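Local coordinates for Glyoxalase/bleomycin resistance protein/dioxygenase (Alicyclobacillus acidocaldarius subsp. acidocaldarius, PDB 3RRI) that is probably a metal-binding protein of the vicinal oxygen chelate superfamily, perhaps a dioxygenase, with its substrate not established, at residues A[42-47]-A[51-56]; A[15-18]-A[22-25]; A[29-34]-A[82-87]; A[62-67]-A[114-119]. All coordinates share one frame; numbering follows the deposited sequence. Where two conformers were deposited one is given.

Interaction 1 (A[42-47]-A[51-56]); sequences RITLDF and QLVCHL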
loop_
_atom_site.group_PDB
_atom_site.type_symbol
_atom_site.label_atom_id
_atom_site.label_comp_id
_atom_site.label_asym_id
_atom_site.label_seq_id
_atom_site.Cartn_x
_atom_site.Cartn_y
_atom_site.Cartn_z
ATOM N N ARG A 42 -3.287 -30.193 17.709
ATOM C CA ARG A 42 -3.012 -29.452 16.473
ATOM C C ARG A 42 -1.819 -28.535 16.582
ATOM O O ARG A 42 -1.441 -28.135 17.660
ATOM C CB ARG A 42 -4.239 -28.616 16.067
ATOM C CG ARG A 42 -4.477 -27.385 16.963
ATOM C CD ARG A 42 -5.848 -26.767 16.815
ATOM N NE ARG A 42 -6.876 -27.570 17.468
ATOM C CZ ARG A 42 -8.182 -27.378 17.345
ATOM N NH1 ARG A 42 -8.664 -26.410 16.574
ATOM N NH2 ARG A 42 -9.007 -28.200 17.969
ATOM N N ILE A 43 -1.209 -28.216 15.433
ATOM C CA ILE A 43 -0.242 -27.107 15.351
ATOM C C ILE A 43 -0.708 -26.134 14.286
ATOM O O ILE A 43 -1.315 -26.529 13.286
ATOM C CB ILE A 43 1.215 -27.553 15.049
ATOM C CG1 ILE A 43 1.322 -28.210 13.667
ATOM C CG2 ILE A 43 1.736 -28.480 16.147
ATOM C CD1 ILE A 43 2.767 -28.424 13.247
ATOM N N THR A 44 -0.447 -24.849 14.530
ATOM C CA THR A 44 -0.813 -23.790 13.599
ATOM C C THR A 44 0.410 -23.100 13.036
ATOM O O THR A 44 1.421 -22.924 13.719
ATOM C CB THR A 44 -1.747 -22.739 14.251
ATOM O OG1 THR A 44 -1.005 -21.850 15.098
ATOM C CG2 THR A 44 -2.842 -23.468 15.022
ATOM N N LEU A 45 0.311 -22.734 11.762
ATOM C CA LEU A 45 1.486 -22.341 10.998
ATOM C C LEU A 45 1.184 -21.100 10.200
ATOM O O LEU A 45 0.082 -20.937 9.686
ATOM C CB LEU A 45 1.844 -23.445 10.040
ATOM C CG LEU A 45 2.187 -24.797 10.619
ATOM C CD1 LEU A 45 2.149 -25.852 9.488
ATOM C CD2 LEU A 45 3.527 -24.770 11.280
ATOM N N ASP A 46 2.184 -20.237 10.067
ATOM C CA ASP A 46 2.154 -19.135 9.134
ATOM C C ASP A 46 2.744 -19.768 7.861
ATOM O O ASP A 46 3.967 -20.019 7.752
ATOM C CB ASP A 46 2.958 -17.943 9.668
ATOM C CG ASP A 46 3.258 -16.890 8.636
ATOM O OD1 ASP A 46 3.006 -17.104 7.429
ATOM O OD2 ASP A 46 3.759 -15.797 9.050
ATOM N N PHE A 47 1.829 -20.070 6.946
ATOM C CA PHE A 47 2.113 -20.778 5.706
ATOM C C PHE A 47 2.094 -19.713 4.597
ATOM O O PHE A 47 1.042 -19.378 4.030
ATOM C CB PHE A 47 1.065 -21.874 5.503
ATOM C CG PHE A 47 1.193 -22.608 4.192
ATOM C CD1 PHE A 47 1.981 -23.735 4.112
ATOM C CD2 PHE A 47 0.453 -22.229 3.095
ATOM C CE1 PHE A 47 2.069 -24.434 2.904
ATOM C CE2 PHE A 47 0.505 -22.914 1.894
ATOM C CZ PHE A 47 1.344 -24.026 1.799
ATOM N N GLN A 51 -2.856 -19.065 7.027
ATOM C CA GLN A 51 -2.771 -19.965 8.154
ATOM C C GLN A 51 -3.039 -21.411 7.724
ATOM O O GLN A 51 -4.071 -21.700 7.112
ATOM C CB GLN A 51 -3.795 -19.576 9.255
ATOM C CG GLN A 51 -3.629 -20.447 10.483
ATOM C CD GLN A 51 -4.828 -20.411 11.437
ATOM O OE1 GLN A 51 -5.984 -20.480 11.029
ATOM N NE2 GLN A 51 -4.522 -20.365 12.713
ATOM N N LEU A 52 -2.105 -22.316 8.046
ATOM C CA LEU A 52 -2.334 -23.750 7.872
ATOM C C LEU A 52 -2.402 -24.375 9.265
ATOM O O LEU A 52 -1.587 -24.074 10.119
ATOM C CB LEU A 52 -1.184 -24.377 7.051
ATOM C CG LEU A 52 -1.359 -25.847 6.724
ATOM C CD1 LEU A 52 -2.549 -26.150 5.783
ATOM C CD2 LEU A 52 -0.008 -26.363 6.101
ATOM N N VAL A 53 -3.383 -25.242 9.495
ATOM C CA VAL A 53 -3.521 -25.923 10.764
ATOM C C VAL A 53 -3.508 -27.415 10.459
ATOM O O VAL A 53 -4.330 -27.917 9.675
ATOM C CB VAL A 53 -4.826 -25.570 11.508
ATOM C CG1 VAL A 53 -4.891 -26.349 12.790
ATOM C CG2 VAL A 53 -4.996 -24.026 11.787
ATOM N N CYS A 54 -2.550 -28.093 11.092
ATOM C CA CYS A 54 -2.407 -29.527 10.993
ATOM C C CYS A 54 -3.059 -30.138 12.225
ATOM O O CYS A 54 -2.606 -29.923 13.377
ATOM C CB CYS A 54 -0.943 -29.889 10.975
ATOM S SG CYS A 54 -0.005 -29.360 9.504
ATOM N N HIS A 55 -4.132 -30.864 11.970
ATOM C CA HIS A 55 -4.909 -31.523 13.020
ATOM C C HIS A 55 -4.496 -32.991 13.211
ATOM O O HIS A 55 -4.500 -33.770 12.234
ATOM C CB HIS A 55 -6.384 -31.480 12.662
ATOM C CG HIS A 55 -6.970 -30.121 12.735
ATOM N ND1 HIS A 55 -7.427 -29.571 13.913
ATOM C CD2 HIS A 55 -7.150 -29.189 11.774
ATOM C CE1 HIS A 55 -7.861 -28.347 13.666
ATOM N NE2 HIS A 55 -7.717 -28.097 12.375
ATOM N N LEU A 56 -4.173 -33.369 14.449
ATOM C CA LEU A 56 -3.790 -34.746 14.762
ATOM C C LEU A 56 -4.969 -35.659 14.433
ATOM O O LEU A 56 -6.072 -35.525 15.015
ATOM C CB LEU A 56 -3.376 -34.879 16.221
ATOM C CG LEU A 56 -2.993 -36.299 16.680
ATOM C CD1 LEU A 56 -1.692 -36.757 15.952
ATOM C CD2 LEU A 56 -2.856 -36.329 18.194
#
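Leu45 N donates to Leu52 O at 2.8 Å, a bond short yet bent, 133° at its hydrogen; Thr44 CA-H makes a long, weak addition to the same oxygen. Leu52 N returns a bond to Leu45 O at 3.1 Å, closing one antiparallel hydrogen-bonded pair. Ile43 and Cys54 make the other: Cys54 N meets Ile43 O at 3.0 Å, and Val53 CA-H adds to the same oxygen. The two strands form the closing hairpin of a βαβββ module, the building unit of the vicinal oxygen chelate fold. Ile43, Leu45, Leu52 and Cys54 share one face, and their apolar chains suit its buried side against helix 20-30, where Tyr27 lies. Here Leu45 CD1 touches Leu52 CD2 at 4.0 Å and lies beside Cys54 SG. Phe47 CB packs on Leu52 CB at 3.7 Å at the hairpin end. The other face looks to the second subunit. Arg42 and His55 run side by side, guanidinium and ring planes 68° apart. Arg42 NH1 reaches the ring edge, 3.6 Å from His55 CE1, and CE1 in turn sits over a guanidinium face. Tyr67 of the second subunit meets the His55 ring and bonds Arg42 NH2 weakly through its OH. With OG1 between backbone N and carbonyl carbon (chi1 77°), Thr44 sets CG2 beside Val53 CG2, and OG1 binds Tyr135 O of that subunit, while Gln51 OE1 takes its Lys126 NZ.

Interaction 2 (A[15-18]-A[22-25]); sequences IPAR and EAYD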
loop_
_atom_site.group_PDB
_atom_site.type_symbol
_atom_site.label_atom_id
_atom_site.label_comp_id
_atom_site.label_asym_id
_atom_site.label_seq_id
_atom_site.Cartn_x
_atom_site.Cartn_y
_atom_site.Cartn_z
ATOM N N ILE A 15 -5.954 -29.462 7.667
ATOM C CA ILE A 15 -5.610 -30.717 7.030
ATOM C C ILE A 15 -5.242 -31.703 8.148
ATOM O O ILE A 15 -4.816 -31.296 9.249
ATOM C CB ILE A 15 -4.394 -30.569 6.078
ATOM C CG1 ILE A 15 -3.166 -29.987 6.816
ATOM C CG2 ILE A 15 -4.791 -29.785 4.813
ATOM C CD1 ILE A 15 -1.873 -30.030 5.903
ATOM N N PRO A 16 -5.342 -33.011 7.848
ATOM C CA PRO A 16 -4.900 -33.993 8.808
ATOM C C PRO A 16 -3.369 -34.173 8.880
ATOM O O PRO A 16 -2.676 -34.075 7.851
ATOM C CB PRO A 16 -5.549 -35.277 8.302
ATOM C CG PRO A 16 -5.707 -35.086 6.881
ATOM C CD PRO A 16 -5.878 -33.612 6.630
ATOM N N ALA A 17 -2.868 -34.428 10.080
ATOM C CA ALA A 17 -1.481 -34.820 10.325
ATOM C C ALA A 17 -1.517 -36.066 11.173
ATOM O O ALA A 17 -2.110 -36.062 12.238
ATOM C CB ALA A 17 -0.726 -33.735 11.055
ATOM N N ARG A 18 -0.862 -37.127 10.735
ATOM C CA ARG A 18 -0.807 -38.359 11.534
ATOM C C ARG A 18 0.056 -38.219 12.793
ATOM O O ARG A 18 -0.093 -38.987 13.753
ATOM C CB ARG A 18 -0.316 -39.505 10.659
ATOM C CG ARG A 18 1.112 -39.397 10.263
ATOM C CD ARG A 18 1.407 -40.376 9.161
ATOM N NE ARG A 18 2.843 -40.390 8.904
ATOM C CZ ARG A 18 3.423 -41.163 7.993
ATOM N NH1 ARG A 18 2.689 -41.980 7.252
ATOM N NH2 ARG A 18 4.751 -41.125 7.844
ATOM N N GLU A 22 6.158 -34.739 13.371
ATOM C CA GLU A 22 6.536 -35.036 11.990
ATOM C C GLU A 22 6.050 -33.918 11.051
ATOM O O GLU A 22 6.720 -33.551 10.092
ATOM C CB GLU A 22 5.923 -36.373 11.598
ATOM C CG GLU A 22 6.235 -36.874 10.203
ATOM C CD GLU A 22 5.489 -38.144 9.882
ATOM O OE1 GLU A 22 4.268 -38.210 10.179
ATOM O OE2 GLU A 22 6.102 -39.079 9.304
ATOM N N ALA A 23 4.866 -33.375 11.335
ATOM C CA ALA A 23 4.320 -32.265 10.567
ATOM C C ALA A 23 5.143 -30.977 10.754
ATOM O O ALA A 23 5.375 -30.221 9.790
ATOM C CB ALA A 23 2.881 -32.015 11.004
ATOM N N TYR A 24 5.539 -30.702 11.997
ATOM C CA TYR A 24 6.495 -29.640 12.302
ATOM C C TYR A 24 7.785 -29.761 11.483
ATOM O O TYR A 24 8.223 -28.784 10.887
ATOM C CB TYR A 24 6.818 -29.598 13.807
ATOM C CG TYR A 24 7.927 -28.635 14.151
ATOM C CD1 TYR A 24 7.662 -27.314 14.464
ATOM C CD2 TYR A 24 9.264 -29.038 14.137
ATOM C CE1 TYR A 24 8.673 -26.431 14.764
ATOM C CE2 TYR A 24 10.291 -28.163 14.451
ATOM C CZ TYR A 24 9.999 -26.852 14.770
ATOM O OH TYR A 24 11.045 -25.996 15.060
ATOM N N ASP A 25 8.364 -30.963 11.467
ATOM C CA ASP A 25 9.612 -31.233 10.728
ATOM C C ASP A 25 9.433 -30.883 9.249
ATOM O O ASP A 25 10.315 -30.279 8.626
ATOM C CB ASP A 25 10.012 -32.716 10.861
ATOM C CG ASP A 25 10.396 -33.124 12.301
ATOM O OD1 ASP A 25 10.594 -32.252 13.190
ATOM O OD2 ASP A 25 10.506 -34.357 12.536
#
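Arg18 and Glu22 meet with their flat groups nearly coplanar, the guanidinium and carboxylate planes only 25° apart, although the two chains cross at a slant. Arginine approaches side-on. Its NE donates to Glu22 OE1 at 2.9 Å, and its NH2 donates to Glu22 OE2, also 2.9 Å away, giving one N-H for each oxygen. Both bonds are close to straight, and both carboxylate oxygens are met on their syn side, OE1 by its syn lone pair. Such a paired grip fixes the rotation of both groups, and it should favour the ionised carboxylate. Glu22 gets there by swinging CG away from its own backbone N (chi1 -178°) and running on extended, which sends the carboxylate back along the helix toward its N-terminal end and the strand end. Arg18 is extended from CG to NE, which carries its guanidinium alongside the carboxylate. Pro118 packs against Glu22, and Trp60 makes a cation-pi contact with Arg18. Deeper in, Ala17 CB and Ala23 CB face each other at 4.0 Å; two methyl groups suit a spot where strand and helix draw near, their CA atoms 6.3 Å apart. The salt bridge thus clasps the exposed side of the tight strand-to-helix connection from strand 10-17 to helix 20-30, in a chain of the vicinal oxygen chelate (glyoxalase) superfamily.

Interaction 3 (A[29-34]-A[82-87]); sequences TKLGCK and DNLYKL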
loop_
_atom_site.group_PDB
_atom_site.type_symbol
_atom_site.label_atom_id
_atom_site.label_comp_id
_atom_site.label_asym_id
_atom_site.label_seq_id
_atom_site.Cartn_x
_atom_site.Cartn_y
_atom_site.Cartn_z
ATOM N N THR A 29 10.723 -26.990 9.674
ATOM C CA THR A 29 12.150 -27.208 9.473
ATOM C C THR A 29 12.517 -27.280 7.996
ATOM O O THR A 29 13.477 -26.623 7.576
ATOM C CB THR A 29 12.645 -28.483 10.162
ATOM O OG1 THR A 29 12.309 -28.439 11.560
ATOM C CG2 THR A 29 14.187 -28.607 10.043
ATOM N N LYS A 30 11.788 -28.059 7.210
ATOM C CA LYS A 30 12.147 -28.173 5.790
ATOM C C LYS A 30 11.498 -27.103 4.940
ATOM O O LYS A 30 12.188 -26.406 4.207
ATOM C CB LYS A 30 11.814 -29.546 5.228
ATOM C CG LYS A 30 12.655 -30.678 5.814
ATOM C CD LYS A 30 11.876 -31.955 5.957
ATOM C CE LYS A 30 11.237 -32.391 4.666
ATOM N NZ LYS A 30 10.755 -33.812 4.780
ATOM N N LEU A 31 10.178 -26.934 5.006
ATOM C CA LEU A 31 9.538 -26.009 4.066
ATOM C C LEU A 31 9.764 -24.502 4.395
ATOM O O LEU A 31 9.604 -23.617 3.543
ATOM C CB LEU A 31 8.037 -26.312 3.900
ATOM C CG LEU A 31 7.286 -25.687 2.725
ATOM C CD1 LEU A 31 7.823 -26.158 1.347
ATOM C CD2 LEU A 31 5.806 -26.005 2.845
ATOM N N GLY A 32 10.129 -24.214 5.651
ATOM C CA GLY A 32 10.446 -22.866 6.052
ATOM C C GLY A 32 9.266 -22.040 6.516
ATOM O O GLY A 32 9.398 -20.854 6.642
ATOM N N CYS A 33 8.128 -22.676 6.769
ATOM C CA CYS A 33 6.986 -21.984 7.387
ATOM C C CYS A 33 7.329 -21.676 8.838
ATOM O O CYS A 33 8.282 -22.220 9.416
ATOM C CB CYS A 33 5.732 -22.844 7.297
ATOM S SG CYS A 33 5.299 -23.248 5.604
ATOM N N LYS A 34 6.566 -20.777 9.455
ATOM C CA LYS A 34 6.846 -20.375 10.798
ATOM C C LYS A 34 5.826 -21.027 11.712
ATOM O O LYS A 34 4.677 -21.177 11.333
ATOM C CB LYS A 34 6.729 -18.888 10.945
ATOM C CG LYS A 34 7.692 -18.066 10.122
ATOM C CD LYS A 34 7.329 -16.574 10.181
ATOM C CE LYS A 34 7.595 -15.859 8.839
ATOM N NZ LYS A 34 6.819 -14.571 8.789
ATOM N N ASP A 82 10.475 -19.829 -8.165
ATOM C CA ASP A 82 11.788 -20.460 -8.422
ATOM C C ASP A 82 12.559 -20.689 -7.125
ATOM O O ASP A 82 13.184 -21.725 -6.951
ATOM C CB ASP A 82 12.650 -19.603 -9.346
ATOM C CG ASP A 82 12.104 -19.494 -10.769
ATOM O OD1 ASP A 82 11.151 -20.211 -11.123
ATOM O OD2 ASP A 82 12.646 -18.642 -11.515
ATOM N N ASN A 83 12.545 -19.709 -6.213
ATOM C CA ASN A 83 13.175 -19.875 -4.920
ATOM C C ASN A 83 12.625 -21.063 -4.148
ATOM O O ASN A 83 13.346 -21.762 -3.471
ATOM C CB ASN A 83 12.973 -18.628 -4.052
ATOM C CG ASN A 83 13.843 -17.453 -4.478
ATOM O OD1 ASN A 83 14.716 -17.584 -5.353
ATOM N ND2 ASN A 83 13.600 -16.292 -3.871
ATOM N N LEU A 84 11.302 -21.234 -4.183
ATOM C CA LEU A 84 10.702 -22.322 -3.413
ATOM C C LEU A 84 11.026 -23.673 -4.020
ATOM O O LEU A 84 11.308 -24.619 -3.308
ATOM C CB LEU A 84 9.178 -22.109 -3.295
ATOM C CG LEU A 84 8.429 -23.192 -2.495
ATOM C CD1 LEU A 84 8.920 -23.221 -1.026
ATOM C CD2 LEU A 84 6.877 -22.999 -2.580
ATOM N N TYR A 85 11.019 -23.748 -5.345
ATOM C CA TYR A 85 11.442 -25.001 -5.977
ATOM C C TYR A 85 12.866 -25.384 -5.578
ATOM O O TYR A 85 13.148 -26.533 -5.262
ATOM C CB TYR A 85 11.341 -24.844 -7.467
ATOM C CG TYR A 85 11.781 -26.041 -8.280
ATOM C CD1 TYR A 85 10.983 -27.162 -8.355
ATOM C CD2 TYR A 85 12.972 -26.024 -8.994
ATOM C CE1 TYR A 85 11.341 -28.256 -9.094
ATOM C CE2 TYR A 85 13.339 -27.118 -9.741
ATOM C CZ TYR A 85 12.525 -28.225 -9.789
ATOM O OH TYR A 85 12.826 -29.356 -10.507
ATOM N N LYS A 86 13.754 -24.397 -5.607
ATOM C CA LYS A 86 15.167 -24.628 -5.273
ATOM C C LYS A 86 15.277 -25.064 -3.818
ATOM O O LYS A 86 16.037 -25.969 -3.461
ATOM C CB LYS A 86 15.978 -23.352 -5.507
ATOM C CG LYS A 86 17.434 -23.442 -5.081
ATOM C CD LYS A 86 18.175 -22.139 -5.370
ATOM C CE LYS A 86 19.501 -22.013 -4.596
ATOM N NZ LYS A 86 19.896 -20.577 -4.475
ATOM N N LEU A 87 14.480 -24.437 -2.942
ATOM C CA LEU A 87 14.486 -24.803 -1.552
ATOM C C LEU A 87 14.089 -26.273 -1.365
ATOM O O LEU A 87 14.757 -27.019 -0.622
ATOM C CB LEU A 87 13.514 -23.886 -0.788
ATOM C CG LEU A 87 13.307 -24.100 0.723
ATOM C CD1 LEU A 87 12.821 -22.797 1.449
ATOM C CD2 LEU A 87 12.352 -25.216 1.070
#
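The turn that leads from the end of helix 20-30 into strand 34-39 packs against helix 78-90 through Leu31, Lys30 and two leucines of that helix, in a chain of the vicinal oxygen chelate superfamily. Leu31 CD1 meets Leu84 CD1 at 3.9 Å, two branched chains passing each other at a slant. The bond from CA to CB of Leu31 leads away from helix 78-90, yet its CG swings opposite the backbone N (chi1 -165°) and brings the methyl back within reach. Leu87, one helical turn on from Leu84, points directly at the turn and packs on backbone rather than on side chain. Its CD2 lies 3.4 Å from Lys30 O, and its CD1 lies 3.9 Å from Leu31 O. Leucine suits this place because its two terminal methyls can cover two successive carbonyls at once. Those carbonyls are satisfied from elsewhere: Lys30 O accepts from Arg91 NH1, and Leu31 O accepts from Arg132 NH2 of the fourth subunit. Gly32 then breaks from helical geometry with a positive phi of 88°, a conformation glycine adopts readily, and turns the chain toward the strand. Around this apolar cluster, Leu123 and Phe125 of strand 122-128 and Leu115 and Phe113 of strand 110-116 supply the sheet side, Phe47 of strand 42-47 packs on Leu31, and Arg132 of the fourth subunit lies against Leu84 and Leu87.

Interaction 4 (A[62-67]-A[114-119]); sequences REVSMY and FLIDPS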
loop_
_atom_site.group_PDB
_atom_site.type_symbol
_atom_site.label_atom_id
_atom_site.label_comp_id
_atom_site.label_asym_id
_atom_site.label_seq_id
_atom_site.Cartn_x
_atom_site.Cartn_y
_atom_site.Cartn_z
ATOM N N ARG A 62 -4.418 -42.736 2.683
ATOM C CA ARG A 62 -3.349 -43.719 2.517
ATOM C C ARG A 62 -2.951 -43.858 1.064
ATOM O O ARG A 62 -1.816 -44.198 0.782
ATOM C CB ARG A 62 -3.752 -45.094 3.077
ATOM C CG ARG A 62 -3.327 -45.298 4.504
ATOM C CD ARG A 62 -4.069 -44.370 5.429
ATOM N NE ARG A 62 -3.867 -44.756 6.816
ATOM C CZ ARG A 62 -4.451 -44.162 7.851
ATOM N NH1 ARG A 62 -5.256 -43.127 7.675
ATOM N NH2 ARG A 62 -4.205 -44.587 9.073
ATOM N N GLU A 63 -3.885 -43.606 0.155
ATOM C CA GLU A 63 -3.630 -43.701 -1.284
ATOM C C GLU A 63 -3.852 -42.313 -1.842
ATOM O O GLU A 63 -4.887 -41.702 -1.584
ATOM C CB GLU A 63 -4.610 -44.693 -1.934
ATOM C CG GLU A 63 -4.014 -45.630 -3.000
ATOM C CD GLU A 63 -4.891 -46.874 -3.224
ATOM O OE1 GLU A 63 -5.657 -46.913 -4.227
ATOM O OE2 GLU A 63 -4.836 -47.800 -2.373
ATOM N N VAL A 64 -2.887 -41.807 -2.597
ATOM C CA VAL A 64 -2.921 -40.411 -3.004
ATOM C C VAL A 64 -3.091 -40.281 -4.519
ATOM O O VAL A 64 -2.430 -40.972 -5.282
ATOM C CB VAL A 64 -1.654 -39.661 -2.504
ATOM C CG1 VAL A 64 -0.388 -40.222 -3.153
ATOM C CG2 VAL A 64 -1.784 -38.180 -2.747
ATOM N N SER A 65 -4.017 -39.422 -4.935
ATOM C CA SER A 65 -4.101 -38.988 -6.327
ATOM C C SER A 65 -4.252 -37.458 -6.374
ATOM O O SER A 65 -4.720 -36.840 -5.408
ATOM C CB SER A 65 -5.234 -39.710 -7.073
ATOM O OG SER A 65 -6.502 -39.448 -6.482
HETATM N N MSE A 66 -3.841 -36.862 -7.491
HETATM C CA MSE A 66 -3.780 -35.412 -7.645
HETATM C C MSE A 66 -5.093 -34.738 -7.292
HETATM O O MSE A 66 -5.103 -33.715 -6.612
HETATM C CB MSE A 66 -3.382 -35.053 -9.082
HETATM C CG MSE A 66 -3.218 -33.556 -9.382
HETATM SE SE MSE A 66 -2.262 -33.208 -11.049
HETATM C CE MSE A 66 -0.503 -33.828 -10.501
ATOM N N TYR A 67 -6.194 -35.310 -7.753
ATOM C CA TYR A 67 -7.519 -34.728 -7.536
ATOM C C TYR A 67 -8.284 -35.573 -6.537
ATOM O O TYR A 67 -8.030 -36.768 -6.394
ATOM C CB TYR A 67 -8.269 -34.649 -8.861
ATOM C CG TYR A 67 -7.515 -33.858 -9.889
ATOM C CD1 TYR A 67 -6.784 -34.497 -10.902
ATOM C CD2 TYR A 67 -7.480 -32.467 -9.837
ATOM C CE1 TYR A 67 -6.058 -33.757 -11.840
ATOM C CE2 TYR A 67 -6.769 -31.718 -10.773
ATOM C CZ TYR A 67 -6.064 -32.367 -11.772
ATOM O OH TYR A 67 -5.363 -31.622 -12.687
ATOM N N PHE A 114 4.287 -30.202 -7.375
ATOM C CA PHE A 114 3.570 -30.698 -6.204
ATOM C C PHE A 114 4.544 -31.310 -5.213
ATOM O O PHE A 114 5.342 -32.189 -5.585
ATOM C CB PHE A 114 2.604 -31.802 -6.581
ATOM C CG PHE A 114 1.353 -31.359 -7.276
ATOM C CD1 PHE A 114 0.134 -31.429 -6.609
ATOM C CD2 PHE A 114 1.358 -30.944 -8.582
ATOM C CE1 PHE A 114 -1.053 -31.070 -7.245
ATOM C CE2 PHE A 114 0.176 -30.551 -9.215
ATOM C CZ PHE A 114 -1.036 -30.629 -8.539
ATOM N N LEU A 115 4.468 -30.890 -3.962
ATOM C CA LEU A 115 5.135 -31.533 -2.841
ATOM C C LEU A 115 4.124 -32.433 -2.129
ATOM O O LEU A 115 2.917 -32.343 -2.389
ATOM C CB LEU A 115 5.688 -30.507 -1.861
ATOM C CG LEU A 115 6.564 -29.409 -2.436
ATOM C CD1 LEU A 115 7.043 -28.506 -1.376
ATOM C CD2 LEU A 115 7.770 -30.045 -3.215
ATOM N N ILE A 116 4.618 -33.330 -1.277
ATOM C CA ILE A 116 3.734 -34.247 -0.538
ATOM C C ILE A 116 4.200 -34.321 0.885
ATOM O O ILE A 116 5.381 -34.523 1.169
ATOM C CB ILE A 116 3.630 -35.643 -1.244
ATOM C CG1 ILE A 116 2.633 -36.575 -0.532
ATOM C CG2 ILE A 116 5.035 -36.290 -1.413
ATOM C CD1 ILE A 116 2.317 -37.867 -1.281
ATOM N N ASP A 117 3.280 -34.040 1.815
ATOM C CA ASP A 117 3.603 -34.066 3.226
ATOM C C ASP A 117 3.529 -35.513 3.797
ATOM O O ASP A 117 3.132 -36.440 3.084
ATOM C CB ASP A 117 2.815 -32.982 4.020
ATOM C CG ASP A 117 1.457 -33.411 4.527
ATOM O OD1 ASP A 117 1.068 -34.566 4.347
ATOM O OD2 ASP A 117 0.779 -32.529 5.171
ATOM N N PRO A 118 3.965 -35.703 5.049
ATOM C CA PRO A 118 4.079 -37.089 5.549
ATOM C C PRO A 118 2.742 -37.820 5.704
ATOM O O PRO A 118 2.728 -39.041 5.848
ATOM C CB PRO A 118 4.792 -36.920 6.892
ATOM C CG PRO A 118 5.500 -35.621 6.788
ATOM C CD PRO A 118 4.619 -34.754 5.955
ATOM N N SER A 119 1.635 -37.070 5.688
ATOM C CA SER A 119 0.328 -37.657 5.752
ATOM C C SER A 119 -0.380 -37.618 4.398
ATOM O O SER A 119 -1.599 -37.717 4.317
ATOM C CB SER A 119 -0.488 -36.950 6.837
ATOM O OG SER A 119 0.189 -36.946 8.050
#
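Met66, present as selenomethionine, lays its terminal methyl over one face of the Phe114 ring. Met66 CE stands 3.9 Å from the ring centroid of Phe114, 24° off the normal, a CH-pi contact. The selenium approaches the same ring obliquely, making this a Met-aromatic pair, while Met66 CG lies 3.7 Å from Phe114 CZ. The chain crosses the ring at about a right angle: it runs out extended (chi1 -177°) and then bends at chi3 (-69°), which folds the methyl onto the face. A long unbranched side chain suits a loop that must reach across to the sheet. Further along, Val64 CG1 meets Ile116 CD1 tip to tip at 4.0 Å. Loop 62-67 is thereby held across the end of strand 110-116, a strand of the second βαβββ module of the vicinal oxygen chelate fold. His70 lies edge-to-face with Phe114 and its ND1 bonds Met66 O, so one histidine positions both partners. Within the loop, Ser65 OG donates to Tyr67 O at 3.1 Å. Beyond Ile116 the strand ends in an Asx turn, where Ser119 N donates to Asp117 OD1 at 2.9 Å from above the carboxylate plane, and Asp117 OD2 binds Tyr27 OH of helix 20-30.

How the interactions relate
Interactions 1 and 2 share one sheet, their centres 8 Å apart: His55 N meets Ile15 O, and His55 O meets Ala17 N, both at 2.8 Å. Helix 20-30 carries both interactions 2 and 3. Phe47 of interaction 1 reaches interaction 3, its CD1 3.7 Å from Cys33 SG. Interaction 4 touches both interactions 2 and 3: Ser119 OG probably bonds Arg18 N, 2.9 Å away, and Leu115 CD1 lies 3.7 Å from Leu31 CD1. An acetate, probably from the crystallisation liquor, lies about 4 Å from the Arg42 side chain of interaction 1. Interaction 4 abuts His70 and Glu124, on strands that in relatives often supply metal ligands, so it may lie near the metal site.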